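Local structure of PHOX (Pseudomonas fluorescens, 4A9V) at residues Tyr91-Pro99 and Asp109-Glu117; Ile36-Pro47 and Ala59-Asn67. The protein hydrolyses phosphate monoesters as an alkaline phosphatase of the PhoX family, using an iron-calcium cofactor held in a beta-propeller. One frame throughout, in Å; residues are numbered along the deposited sequence.

Contact 1: residues Tyr91-Pro99 and Asp109-Glu117; sequences YTNYRYLYP and DVRKALACE. With EDO (1,2-ethanediol), chain J.
The hydroxyl of Tyr-98 donates to the backbone carbonyl of Asp-109, OH to O 2.7 Å. It meets that oxygen from above the carbonyl plane, while the helical Ala-113 N comes from the opposite face, so two donors grip one acceptor. The Asp-109 carboxylate, its OD2 bonded to Gln-105 N, stacks on the Tyr-98 ring, the planes 28° apart, and Leu-97 CD2 covers the other face near the rim, so the ring is held between its own chain neighbour and the helix. A phenylalanine in place of Tyr-98 would probably keep the stack but leave the Asp-109 carbonyl with its helical donor and no partner from the 91-99 side. The Leu-97 and Lys-112 side chains lie antiparallel, Lys-112 CE against Leu-97 CD1 (3.6 Å). The lysine chain is extended throughout with CG anti to the backbone N (chi1 -178°), and its NZ donates to Leu-97 O (3.0 Å) and to Gly-55 O. Leu-97 CD1 also packs against Cys-116 SG at 3.4 Å. Nearer the start of 91-99, Thr-92 CG2 lies 4.1 Å from Ala-113 CB, and Asp-66 holds the threonine hydroxyl. A water donates to Tyr-94 OH, also bonded to Ile-225 O, and weakly to Glu-117, whose main polar partner is Gln-177. Helix 94-97 thus packs on helix 107-115 within the connection between antiparallel strands 82-89 and 118-127 of one propeller sheet.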
loop_
_atom_site.group_PDB
_atom_site.type_symbol
_atom_site.label_atom_id
_atom_site.label_comp_id
_atom_site.label_asym_id
_atom_site.label_seq_id
_atom_site.Cartn_x
_atom_site.Cartn_y
_atom_site.Cartn_z
ATOM N N TYR A 91 6.111 -5.649 -7.137
ATOM C CA TYR A 91 6.082 -6.672 -8.177
ATOM C C TYR A 91 7.111 -6.292 -9.222
ATOM O O TYR A 91 7.944 -5.413 -8.977
ATOM C CB TYR A 91 4.662 -6.865 -8.753
ATOM C CG TYR A 91 4.119 -5.724 -9.585
ATOM C CD1 TYR A 91 3.646 -4.560 -8.991
ATOM C CD2 TYR A 91 3.964 -5.856 -10.953
ATOM C CE1 TYR A 91 3.059 -3.556 -9.738
ATOM C CE2 TYR A 91 3.390 -4.855 -11.713
ATOM C CZ TYR A 91 2.923 -3.713 -11.097
ATOM O OH TYR A 91 2.360 -2.690 -11.827
ATOM N N THR A 92 7.132 -7.010 -10.336
ATOM C CA THR A 92 8.137 -6.743 -11.352
ATOM C C THR A 92 7.519 -6.758 -12.738
ATOM O O THR A 92 6.394 -7.206 -12.931
ATOM C CB THR A 92 9.338 -7.714 -11.242
ATOM O OG1 THR A 92 10.370 -7.326 -12.162
ATOM C CG2 THR A 92 8.920 -9.147 -11.528
ATOM N N ASN A 93 8.256 -6.203 -13.688
ATOM C CA ASN A 93 7.771 -5.997 -15.043
ATOM C C ASN A 93 8.570 -6.888 -15.985
ATOM O O ASN A 93 9.739 -6.610 -16.258
ATOM C CB ASN A 93 7.995 -4.534 -15.416
ATOM C CG ASN A 93 7.485 -3.587 -14.343
ATOM O OD1 ASN A 93 6.303 -3.597 -14.009
ATOM N ND2 ASN A 93 8.386 -2.809 -13.756
ATOM N N TYR A 94 8.007 -8.034 -16.353
ATOM C CA TYR A 94 8.766 -9.033 -17.096
ATOM C C TYR A 94 9.361 -8.467 -18.395
ATOM O O TYR A 94 10.420 -8.908 -18.832
ATOM C CB TYR A 94 7.905 -10.258 -17.410
ATOM C CG TYR A 94 7.475 -11.078 -16.204
ATOM C CD1 TYR A 94 8.173 -11.039 -15.006
ATOM C CD2 TYR A 94 6.402 -11.948 -16.292
ATOM C CE1 TYR A 94 7.822 -11.853 -13.942
ATOM C CE2 TYR A 94 6.056 -12.779 -15.241
ATOM C CZ TYR A 94 6.803 -12.762 -14.086
ATOM O OH TYR A 94 6.474 -13.552 -13.005
ATOM N N ARG A 95 8.684 -7.504 -19.017
ATOM C CA ARG A 95 9.209 -6.927 -20.252
ATOM C C ARG A 95 10.571 -6.279 -20.072
ATOM O O ARG A 95 11.333 -6.171 -21.034
ATOM C CB ARG A 95 8.219 -5.947 -20.886
ATOM C CG ARG A 95 8.088 -4.611 -20.185
ATOM C CD ARG A 95 6.980 -3.765 -20.799
ATOM N NE ARG A 95 7.264 -3.437 -22.194
ATOM C CZ ARG A 95 6.350 -3.408 -23.160
ATOM N NH1 ARG A 95 5.067 -3.569 -22.869
ATOM N NH2 ARG A 95 6.700 -3.046 -24.383
ATOM N N TYR A 96 10.872 -5.855 -18.847
ATOM C CA TYR A 96 12.145 -5.211 -18.530
ATOM C C TYR A 96 13.067 -6.097 -17.692
ATOM O O TYR A 96 14.276 -5.891 -17.682
ATOM C CB TYR A 96 11.916 -3.866 -17.836
ATOM C CG TYR A 96 11.049 -2.920 -18.630
ATOM C CD1 TYR A 96 11.365 -2.593 -19.937
ATOM C CD2 TYR A 96 9.931 -2.327 -18.062
ATOM C CE1 TYR A 96 10.574 -1.732 -20.667
ATOM C CE2 TYR A 96 9.143 -1.448 -18.779
ATOM C CZ TYR A 96 9.458 -1.174 -20.090
ATOM O OH TYR A 96 8.669 -0.342 -20.848
ATOM N N LEU A 97 12.514 -7.051 -16.956
ATOM C CA LEU A 97 13.299 -7.809 -15.991
ATOM C C LEU A 97 14.274 -8.766 -16.684
ATOM O O LEU A 97 15.407 -8.940 -16.240
ATOM C CB LEU A 97 12.377 -8.585 -15.049
ATOM C CG LEU A 97 13.085 -9.430 -13.986
ATOM C CD1 LEU A 97 13.954 -8.567 -13.080
ATOM C CD2 LEU A 97 12.074 -10.222 -13.173
ATOM N N TYR A 98 13.786 -9.445 -17.721
ATOM C CA TYR A 98 14.537 -10.494 -18.409
ATOM C C TYR A 98 14.967 -9.990 -19.785
ATOM O O TYR A 98 14.226 -9.252 -20.425
ATOM C CB TYR A 98 13.664 -11.738 -18.595
ATOM C CG TYR A 98 13.037 -12.256 -17.320
ATOM C CD1 TYR A 98 13.819 -12.714 -16.267
ATOM C CD2 TYR A 98 11.657 -12.295 -17.177
ATOM C CE1 TYR A 98 13.242 -13.256 -15.130
ATOM C CE2 TYR A 98 11.066 -12.857 -16.059
ATOM C CZ TYR A 98 11.859 -13.305 -15.026
ATOM O OH TYR A 98 11.238 -13.806 -13.896
ATOM N N PRO A 99 16.071 -10.528 -20.324
ATOM C CA PRO A 99 16.439 -10.122 -21.687
ATOM C C PRO A 99 15.377 -10.518 -22.704
ATOM O O PRO A 99 15.151 -9.797 -23.674
ATOM C CB PRO A 99 17.744 -10.877 -21.957
ATOM C CG PRO A 99 18.233 -11.340 -20.635
ATOM C CD PRO A 99 17.041 -11.459 -19.730
ATOM N N ASP A 109 14.934 -17.782 -13.282
ATOM C CA ASP A 109 14.071 -16.638 -13.605
ATOM C C ASP A 109 13.066 -16.371 -12.478
ATOM O O ASP A 109 12.779 -15.218 -12.152
ATOM C CB ASP A 109 13.303 -16.856 -14.911
ATOM C CG ASP A 109 14.122 -16.560 -16.163
ATOM O OD1 ASP A 109 15.324 -16.220 -16.062
ATOM O OD2 ASP A 109 13.545 -16.722 -17.265
ATOM N N VAL A 110 12.496 -17.429 -11.910
ATOM C CA VAL A 110 11.531 -17.264 -10.817
ATOM C C VAL A 110 12.196 -16.715 -9.551
ATOM O O VAL A 110 11.693 -15.774 -8.934
ATOM C CB VAL A 110 10.811 -18.591 -10.511
ATOM C CG1 VAL A 110 9.978 -18.458 -9.244
ATOM C CG2 VAL A 110 9.939 -18.993 -11.691
ATOM N N ARG A 111 13.387 -17.219 -9.238
ATOM C CA ARG A 111 14.177 -16.652 -8.150
ATOM C C ARG A 111 14.451 -15.165 -8.366
ATOM O O ARG A 111 14.379 -14.359 -7.437
ATOM C CB ARG A 111 15.493 -17.409 -8.033
ATOM C CG ARG A 111 16.365 -16.934 -6.890
ATOM C CD ARG A 111 17.735 -17.570 -6.959
ATOM N NE ARG A 111 18.661 -16.896 -6.061
ATOM C CZ ARG A 111 19.960 -17.156 -6.003
ATOM N NH1 ARG A 111 20.497 -18.056 -6.815
ATOM N NH2 ARG A 111 20.729 -16.509 -5.139
ATOM N N LYS A 112 14.725 -14.781 -9.608
ATOM C CA LYS A 112 15.017 -13.394 -9.938
ATOM C C LYS A 112 13.786 -12.494 -9.752
ATOM O O LYS A 112 13.901 -11.379 -9.252
ATOM C CB LYS A 112 15.528 -13.315 -11.373
ATOM C CG LYS A 112 15.919 -11.937 -11.853
ATOM C CD LYS A 112 16.659 -12.031 -13.174
ATOM C CE LYS A 112 16.703 -10.697 -13.885
ATOM N NZ LYS A 112 17.506 -10.762 -15.138
ATOM N N ALA A 113 12.605 -12.989 -10.117
ATOM C CA ALA A 113 11.355 -12.253 -9.882
ATOM C C ALA A 113 11.089 -12.104 -8.387
ATOM O O ALA A 113 10.757 -11.017 -7.921
ATOM C CB ALA A 113 10.188 -12.943 -10.580
ATOM N N LEU A 114 11.237 -13.183 -7.633
ATOM C CA LEU A 114 11.038 -13.112 -6.186
ATOM C C LEU A 114 12.036 -12.149 -5.531
ATOM O O LEU A 114 11.701 -11.447 -4.571
ATOM C CB LEU A 114 11.175 -14.511 -5.582
ATOM C CG LEU A 114 9.910 -15.360 -5.703
ATOM C CD1 LEU A 114 10.243 -16.840 -5.639
ATOM C CD2 LEU A 114 8.903 -15.007 -4.625
ATOM N N ALA A 115 13.235 -12.060 -6.106
ATOM C CA ALA A 115 14.273 -11.166 -5.610
ATOM C C ALA A 115 13.883 -9.698 -5.762
ATOM O O ALA A 115 14.385 -8.841 -5.037
ATOM C CB ALA A 115 15.577 -11.437 -6.336
ATOM N N CYS A 116 13.063 -9.402 -6.764
ATOM C CA CYS A 116 12.616 -8.039 -7.021
ATOM C C CYS A 116 11.648 -7.508 -5.980
ATOM O O CYS A 116 11.386 -6.311 -5.975
ATOM C CB CYS A 116 11.911 -7.970 -8.370
ATOM S SG CYS A 116 12.973 -8.058 -9.824
ATOM N N GLU A 117 10.964 -8.408 -5.277
ATOM C CA GLU A 117 9.855 -8.033 -4.409
ATOM C C GLU A 117 10.291 -8.089 -2.956
ATOM O O GLU A 117 11.304 -8.700 -2.628
ATOM C CB GLU A 117 8.665 -8.958 -4.656
ATOM C CG GLU A 117 8.280 -8.992 -6.132
ATOM C CD GLU A 117 7.001 -9.729 -6.462
ATOM O OE1 GLU A 117 6.217 -10.080 -5.566
ATOM O OE2 GLU A 117 6.810 -9.991 -7.673
HETATM C C1 EDO J . 15.358 -5.690 -23.079
HETATM O O1 EDO J . 16.210 -4.918 -22.224
HETATM C C2 EDO J . 14.400 -6.534 -22.237
HETATM O O2 EDO J . 14.885 -6.595 -20.885
HETATM O O HOH W 1 6.055 -11.402 -10.767
#

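Contact 2: residues Ile36-Pro47 and Ala59-Asn67; sequences ISWGQPLHKNGP and AQEVQFGDN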
loop_
_atom_site.group_PDB
_atom_site.type_symbol
_atom_site.label_atom_id
_atom_site.label_comp_id
_atom_site.label_asym_id
_atom_site.label_seq_id
_atom_site.Cartn_x
_atom_site.Cartn_y
_atom_site.Cartn_z
ATOM N N ILE A 36 16.847 6.993 -5.697
ATOM C CA ILE A 36 17.289 5.627 -5.964
ATOM C C ILE A 36 16.311 4.999 -6.951
ATOM O O ILE A 36 15.147 5.397 -7.007
ATOM C CB ILE A 36 17.383 4.786 -4.661
ATOM C CG1 ILE A 36 18.046 3.427 -4.913
ATOM C CG2 ILE A 36 16.027 4.642 -3.983
ATOM C CD1 ILE A 36 18.611 2.806 -3.649
ATOM N N SER A 37 16.812 4.088 -7.780
ATOM C CA SER A 37 16.001 3.393 -8.774
ATOM C C SER A 37 16.155 1.878 -8.632
ATOM O O SER A 37 17.194 1.377 -8.195
ATOM C CB SER A 37 16.426 3.787 -10.194
ATOM O OG SER A 37 16.265 5.172 -10.438
ATOM N N TRP A 38 15.154 1.162 -9.131
ATOM C CA TRP A 38 15.233 -0.277 -9.329
ATOM C C TRP A 38 16.580 -0.668 -9.876
ATOM O O TRP A 38 17.041 -0.110 -10.877
ATOM C CB TRP A 38 14.128 -0.732 -10.277
ATOM C CG TRP A 38 14.327 -2.117 -10.796
ATOM C CD1 TRP A 38 14.603 -3.274 -10.077
ATOM C CD2 TRP A 38 14.363 -2.510 -12.193
ATOM N NE1 TRP A 38 14.799 -4.331 -10.924
ATOM C CE2 TRP A 38 14.667 -3.929 -12.212
ATOM C CE3 TRP A 38 14.140 -1.848 -13.385
ATOM C CZ2 TRP A 38 14.773 -4.633 -13.398
ATOM C CZ3 TRP A 38 14.271 -2.556 -14.572
ATOM C CH2 TRP A 38 14.585 -3.915 -14.581
ATOM N N GLY A 39 17.233 -1.621 -9.216
ATOM C CA GLY A 39 18.480 -2.186 -9.710
ATOM C C GLY A 39 19.739 -1.624 -9.071
ATOM O O GLY A 39 20.820 -2.174 -9.271
ATOM N N GLN A 40 19.617 -0.555 -8.287
ATOM C CA GLN A 40 20.777 0.045 -7.628
ATOM C C GLN A 40 21.401 -0.947 -6.650
ATOM O O GLN A 40 20.742 -1.367 -5.706
ATOM C CB GLN A 40 20.325 1.284 -6.864
ATOM C CG GLN A 40 21.403 1.923 -6.006
ATOM C CD GLN A 40 22.566 2.438 -6.823
ATOM O OE1 GLN A 40 22.373 3.149 -7.812
ATOM N NE2 GLN A 40 23.779 2.085 -6.413
ATOM N N PRO A 41 22.703 -1.253 -6.799
ATOM C CA PRO A 41 23.318 -2.078 -5.763
ATOM C C PRO A 41 23.327 -1.375 -4.412
ATOM O O PRO A 41 23.611 -0.176 -4.328
ATOM C CB PRO A 41 24.744 -2.311 -6.280
ATOM C CG PRO A 41 24.972 -1.231 -7.285
ATOM C CD PRO A 41 23.636 -0.977 -7.907
ATOM N N LEU A 42 23.063 -2.131 -3.352
ATOM C CA LEU A 42 22.978 -1.550 -2.023
ATOM C C LEU A 42 24.302 -1.568 -1.272
ATOM O O LEU A 42 24.485 -0.762 -0.362
ATOM C CB LEU A 42 21.922 -2.269 -1.186
ATOM C CG LEU A 42 20.497 -2.235 -1.733
ATOM C CD1 LEU A 42 19.546 -2.756 -0.663
ATOM C CD2 LEU A 42 20.078 -0.843 -2.184
ATOM N N HIS A 43 25.167 -2.528 -1.584
ATOM C CA HIS A 43 26.345 -2.799 -0.761
ATOM C C HIS A 43 27.618 -2.399 -1.447
ATOM O O HIS A 43 27.652 -2.154 -2.657
ATOM C CB HIS A 43 26.387 -4.267 -0.372
ATOM C CG HIS A 43 25.120 -4.743 0.283
ATOM N ND1 HIS A 43 24.581 -4.121 1.351
ATOM C CD2 HIS A 43 24.251 -5.766 -0.056
ATOM C CE1 HIS A 43 23.437 -4.740 1.692
ATOM N NE2 HIS A 43 23.260 -5.776 0.860
ATOM N N LYS A 44 28.662 -2.217 -0.651
ATOM C CA LYS A 44 29.945 -1.828 -1.204
ATOM C C LYS A 44 30.382 -2.822 -2.277
ATOM O O LYS A 44 30.356 -4.034 -2.078
ATOM C CB LYS A 44 31.002 -1.723 -0.107
ATOM C CG LYS A 44 32.339 -1.195 -0.597
ATOM C CD LYS A 44 33.272 -0.916 0.566
ATOM C CE LYS A 44 34.728 -0.949 0.134
ATOM N NZ LYS A 44 35.642 -0.617 1.261
ATOM N N ASN A 45 30.824 -2.277 -3.404
ATOM C CA ASN A 45 31.285 -3.072 -4.539
ATOM C C ASN A 45 30.207 -3.977 -5.114
ATOM O O ASN A 45 30.506 -4.914 -5.848
ATOM C CB ASN A 45 32.504 -3.916 -4.156
ATOM C CG ASN A 45 33.720 -3.069 -3.848
ATOM O OD1 ASN A 45 33.887 -1.984 -4.411
ATOM N ND2 ASN A 45 34.504 -3.495 -2.863
ATOM N N GLY A 46 28.949 -3.629 -4.878
ATOM C CA GLY A 46 27.857 -4.458 -5.352
ATOM C C GLY A 46 27.695 -4.382 -6.857
ATOM O O GLY A 46 28.213 -3.482 -7.505
ATOM N N PRO A 47 26.914 -5.306 -7.418
ATOM C CA PRO A 47 26.792 -5.419 -8.862
ATOM C C PRO A 47 26.006 -4.248 -9.455
ATOM O O PRO A 47 24.884 -3.966 -9.034
ATOM C CB PRO A 47 26.046 -6.747 -9.050
ATOM C CG PRO A 47 25.315 -6.953 -7.759
ATOM C CD PRO A 47 26.223 -6.392 -6.708
ATOM N N ALA A 59 22.317 -11.183 -7.998
ATOM C CA ALA A 59 22.533 -9.744 -8.016
ATOM C C ALA A 59 21.284 -8.986 -7.582
ATOM O O ALA A 59 21.365 -8.039 -6.814
ATOM C CB ALA A 59 22.979 -9.283 -9.394
ATOM N N GLN A 60 20.119 -9.408 -8.061
ATOM C CA GLN A 60 18.893 -8.701 -7.731
ATOM C C GLN A 60 18.582 -8.802 -6.235
ATOM O O GLN A 60 18.018 -7.868 -5.661
ATOM C CB GLN A 60 17.720 -9.216 -8.567
ATOM C CG GLN A 60 16.402 -8.500 -8.295
ATOM C CD GLN A 60 16.428 -7.027 -8.654
ATOM O OE1 GLN A 60 16.342 -6.650 -9.818
ATOM N NE2 GLN A 60 16.542 -6.185 -7.643
ATOM N N GLU A 61 19.051 -9.873 -5.591
ATOM C CA GLU A 61 18.883 -10.028 -4.146
ATOM C C GLU A 61 19.692 -9.028 -3.329
ATOM O O GLU A 61 19.436 -8.880 -2.135
ATOM C CB GLU A 61 19.216 -11.461 -3.712
ATOM C CG GLU A 61 18.182 -12.468 -4.204
ATOM C CD GLU A 61 18.548 -13.926 -3.970
ATOM O OE1 GLU A 61 19.717 -14.235 -3.664
ATOM O OE2 GLU A 61 17.708 -14.794 -4.289
ATOM N N VAL A 62 20.634 -8.327 -3.965
ATOM C CA VAL A 62 21.430 -7.296 -3.294
ATOM C C VAL A 62 21.312 -5.938 -3.994
ATOM O O VAL A 62 22.123 -5.039 -3.772
ATOM C CB VAL A 62 22.922 -7.698 -3.153
ATOM C CG1 VAL A 62 23.056 -8.895 -2.224
ATOM C CG2 VAL A 62 23.559 -7.980 -4.505
ATOM N N GLN A 63 20.253 -5.784 -4.785
ATOM C CA GLN A 63 19.945 -4.533 -5.472
ATOM C C GLN A 63 18.563 -4.053 -5.049
ATOM O O GLN A 63 17.692 -4.850 -4.709
ATOM C CB GLN A 63 19.959 -4.737 -6.993
ATOM C CG GLN A 63 21.351 -4.967 -7.558
ATOM C CD GLN A 63 21.341 -5.579 -8.946
ATOM O OE1 GLN A 63 20.388 -6.263 -9.352
ATOM N NE2 GLN A 63 22.445 -5.410 -9.655
ATOM N N PHE A 64 18.375 -2.740 -5.074
ATOM C CA PHE A 64 17.067 -2.149 -4.854
ATOM C C PHE A 64 16.034 -2.881 -5.713
ATOM O O PHE A 64 16.259 -3.143 -6.893
ATOM C CB PHE A 64 17.105 -0.661 -5.209
ATOM C CG PHE A 64 15.940 0.123 -4.680
ATOM C CD1 PHE A 64 15.858 0.431 -3.332
ATOM C CD2 PHE A 64 14.977 0.615 -5.538
ATOM C CE1 PHE A 64 14.820 1.198 -2.847
ATOM C CE2 PHE A 64 13.929 1.381 -5.061
ATOM C CZ PHE A 64 13.846 1.667 -3.710
ATOM N N GLY A 65 14.906 -3.224 -5.101
ATOM C CA GLY A 65 13.889 -4.016 -5.771
ATOM C C GLY A 65 13.121 -3.210 -6.793
ATOM O O GLY A 65 13.390 -2.027 -7.030
ATOM N N ASP A 66 12.182 -3.886 -7.446
ATOM C CA ASP A 66 11.411 -3.303 -8.536
ATOM C C ASP A 66 10.122 -2.673 -8.001
ATOM O O ASP A 66 9.748 -2.855 -6.841
ATOM C CB ASP A 66 11.111 -4.385 -9.582
ATOM C CG ASP A 66 10.950 -3.833 -10.996
ATOM O OD1 ASP A 66 10.874 -2.594 -11.161
ATOM O OD2 ASP A 66 10.863 -4.662 -11.932
ATOM N N ASN A 67 9.473 -1.888 -8.850
ATOM C CA ASN A 67 8.163 -1.321 -8.578
ATOM C C ASN A 67 8.005 -0.848 -7.134
ATOM O O ASN A 67 7.081 -1.246 -6.424
ATOM C CB ASN A 67 7.057 -2.275 -9.030
ATOM C CG ASN A 67 6.976 -2.373 -10.545
ATOM O OD1 ASN A 67 7.526 -1.534 -11.259
ATOM N ND2 ASN A 67 6.288 -3.388 -11.045
HETATM O O HOH W 2 24.955 -4.689 -3.565
#
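Trp-38 lies with one face against Asp-66: ring and carboxylate planes are only 11° apart, and OD1 of Asp-66 is 3.5 Å from Trp-38 CG. The other carboxylate oxygen, OD2, is tied to Thr-92. At the indole edge, NE1 of Trp-38 donates to Gln-60 OE1 (3.0 Å), the oxygen tilted 19° out of the ring plane. Gln-60, bent at its second torsion (chi2 64°), swings its amide round so that NE2 also reaches Phe-64 O. That carbonyl takes Gly-39 N from its opposite face, so one amide joins the indole to the backbone pairing. Gly-39 sits in the type II turn from Ser-37 to Gln-40, where a side chain would be pressed against the carbonyl oxygen of Trp-38. Here the chain leaving strand 30-37, at the margin of an antiparallel propeller sheet, pairs with the run after helix 57-60 through a single bridge of Pro-41 with Gln-63, flanked by the hydrogen bonds Phe-64 N to Gln-40 O (2.8 Å) and Leu-42 N to Val-62 O (3.1 Å). Ile-36 crosses the Phe-64 ring, its CG2 over the face at 3.9 Å from the centroid in a CH-pi contact, while CD1 touches Phe-64 CD1. The extended Gln-63 side chain runs past Gly-39 O to Pro-47, where NE2 donates to Pro-47 O (2.9 Å) from above the carbonyl plane. Beyond it, the Pro-47 ring rests CG on Ala-59 CB and CD against Val-62 CG2.

How the contacts relate
From the N terminus, strand 30-37 runs into 36-47, and contact 2 closes a loop when 59-67 returns beside it. The chain then forms strands 68-76 and 82-89 before contact 1 closes another, between 91-99 and 109-117, and continues into strand 118-127. The loops follow in series, neither nested nor crossed, yet their contacts touch in space, with centres about 13 Å apart. Glu-61 of contact 2 forms a salt bridge with Arg-111 of contact 1, and Tyr-91 O packs on Asn-67 and Asp-66. Together they tie the edge of the sheet holding strand 30-37 to the neighbouring sheet of strands 68-76, 82-89, 118-127 and 130-144.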